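Side-chain contact in dTDP-4-dehydrorhamnose 3,5-epimerase (Elizabethkingia anophelis NUHP1, PDB 6C46), which probably catalyses the epimerization of dTDP-4-dehydro-6-deoxy-glucose at sugar carbons 3 and 5 that yields dTDP-4-dehydro-rhamnose, a step in dTDP-L-rhamnose biosynthesis: residues N144-K148 and E149-S153. Sequence-based numbering, arbitrary orientation.
Sequences NFYNK and ESEGS
The backbone oxygen of N147 takes two bonds from S150. The hydroxyl gives the shorter, OG to N147 O at 2.7 Å, with the donor tilted only modestly from the carbonyl plane; the amide N of S150 gives the other at 3.2 Å, from well above that plane. A chi1 of 76° sets OG of S150 between its own N and carbonyl carbon, which points the hydroxyl at the N147 carbonyl. The N147 side chain, its CG anti to the backbone N (chi1 -179°), comes round on the same residue: OD1 lies 2.9 Å from S150 N in a weak, bent bond, as at an N-cap, and 3.2 Å from S150 CB. One residue further on, E151 N reaches K148 O at 3.1 Å along a nearly straight N-H line. The two i to i+3 bonds close overlapping type I turns, 147-150 and 148-151, which carry the chain from the loop after strand 135-142 into 151-153, paired with 66-72 in the cupin fold. Q72 ties the loop to that neighbouring strand, its amide bonding to the backbone of both F145 and N147. The E151 carboxylate meets the Y146 ring obliquely, with OE2 3.4 Å from Y146 CE1 and the two planes 81° apart. A water in the plane of the ring bridges the phenol oxygen and E151 OE2. Y146 is predicted to stack on the thymine of the substrate. The ammonium of K148 stays 4.1 Å from E151 OE1 (NZ to OE1), beyond salt-bridge range.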
loop_
_atom_site.group_PDB
_atom_site.type_symbol
_atom_site.label_atom_id
_atom_site.label_comp_id
_atom_site.label_asym_id
_atom_site.label_seq_id
_atom_site.Cartn_x
_atom_site.Cartn_y
_atom_site.Cartn_z
ATOM N N ASN A 144 -10.723 5.507 7.792
ATOM C CA ASN A 144 -11.039 5.952 9.141
ATOM C C ASN A 144 -10.253 5.076 10.097
ATOM O O ASN A 144 -9.797 3.988 9.733
ATOM C CB ASN A 144 -12.555 5.863 9.406
ATOM C CG ASN A 144 -13.052 6.861 10.428
ATOM O OD1 ASN A 144 -12.279 7.471 11.184
ATOM N ND2 ASN A 144 -14.376 7.013 10.483
ATOM N N PHE A 145 -10.138 5.534 11.327
ATOM C CA PHE A 145 -9.256 4.878 12.282
ATOM C C PHE A 145 -9.980 3.765 13.039
ATOM O O PHE A 145 -11.213 3.745 13.162
ATOM C CB PHE A 145 -8.687 5.922 13.251
ATOM C CG PHE A 145 -7.841 6.970 12.563
ATOM C CD1 PHE A 145 -6.574 6.646 12.087
ATOM C CD2 PHE A 145 -8.320 8.259 12.372
ATOM C CE1 PHE A 145 -5.784 7.596 11.427
ATOM C CE2 PHE A 145 -7.553 9.221 11.713
ATOM C CZ PHE A 145 -6.272 8.884 11.247
ATOM N N TYR A 146 -9.181 2.819 13.526
ATOM C CA TYR A 146 -9.655 1.712 14.351
ATOM C C TYR A 146 -10.390 2.194 15.599
ATOM O O TYR A 146 -9.933 3.102 16.302
ATOM C CB TYR A 146 -8.454 0.850 14.772
ATOM C CG TYR A 146 -8.797 -0.248 15.743
ATOM C CD1 TYR A 146 -9.403 -1.418 15.302
ATOM C CD2 TYR A 146 -8.490 -0.131 17.093
ATOM C CE1 TYR A 146 -9.708 -2.454 16.196
ATOM C CE2 TYR A 146 -8.785 -1.154 17.992
ATOM C CZ TYR A 146 -9.396 -2.313 17.531
ATOM O OH TYR A 146 -9.698 -3.330 18.409
ATOM N N ASN A 147 -11.521 1.550 15.910
ATOM C CA ASN A 147 -12.225 1.830 17.164
ATOM C C ASN A 147 -12.946 0.560 17.606
ATOM O O ASN A 147 -13.972 0.190 17.022
ATOM C CB ASN A 147 -13.200 3.002 16.998
ATOM C CG ASN A 147 -13.931 3.330 18.283
ATOM O OD1 ASN A 147 -14.925 2.685 18.642
ATOM N ND2 ASN A 147 -13.423 4.310 19.005
ATOM N N LYS A 148 -12.432 -0.083 18.656
ATOM C CA LYS A 148 -12.943 -1.399 19.047
ATOM C C LYS A 148 -14.398 -1.336 19.481
ATOM O O LYS A 148 -15.193 -2.233 19.162
ATOM C CB LYS A 148 -12.090 -2.003 20.168
ATOM C CG LYS A 148 -12.600 -3.382 20.587
ATOM C CD LYS A 148 -11.618 -4.180 21.435
ATOM C CE LYS A 148 -11.849 -5.691 21.256
ATOM N NZ LYS A 148 -13.299 -6.071 21.156
ATOM N N GLU A 149 -14.753 -0.322 20.262
ATOM C CA GLU A 149 -16.103 -0.254 20.800
ATOM C C GLU A 149 -17.132 -0.157 19.689
ATOM O O GLU A 149 -18.267 -0.621 19.851
ATOM C CB GLU A 149 -16.228 0.937 21.745
ATOM C CG GLU A 149 -17.587 1.067 22.396
ATOM C CD GLU A 149 -17.715 2.325 23.241
ATOM O OE1 GLU A 149 -16.710 3.062 23.389
ATOM O OE2 GLU A 149 -18.826 2.576 23.756
ATOM N N SER A 150 -16.752 0.418 18.547
ATOM C CA SER A 150 -17.690 0.630 17.453
ATOM C C SER A 150 -17.915 -0.616 16.593
ATOM O O SER A 150 -18.707 -0.551 15.650
ATOM C CB SER A 150 -17.188 1.762 16.544
ATOM O OG SER A 150 -16.114 1.309 15.718
ATOM N N GLU A 151 -17.244 -1.733 16.871
ATOM C CA GLU A 151 -17.259 -2.844 15.927
ATOM C C GLU A 151 -18.650 -3.450 15.785
ATOM O O GLU A 151 -19.384 -3.605 16.760
ATOM C CB GLU A 151 -16.240 -3.902 16.354
ATOM C CG GLU A 151 -14.820 -3.425 16.077
ATOM C CD GLU A 151 -13.727 -4.440 16.478
ATOM O OE1 GLU A 151 -14.020 -5.385 17.227
ATOM O OE2 GLU A 151 -12.571 -4.272 16.042
ATOM N N GLY A 152 -19.023 -3.757 14.539
ATOM C CA GLY A 152 -20.221 -4.512 14.248
ATOM C C GLY A 152 -19.834 -5.738 13.435
ATOM O O GLY A 152 -18.669 -5.900 13.045
ATOM N N SER A 153 -20.819 -6.603 13.180
ATOM C CA SER A 153 -20.505 -7.843 12.477
ATOM C C SER A 153 -21.782 -8.476 11.954
ATOM O O SER A 153 -22.876 -8.223 12.461
ATOM C CB SER A 153 -19.780 -8.845 13.380
ATOM O OG SER A 153 -20.621 -9.219 14.449
HETATM O O HOH W 1 -10.937 -5.421 17.482
#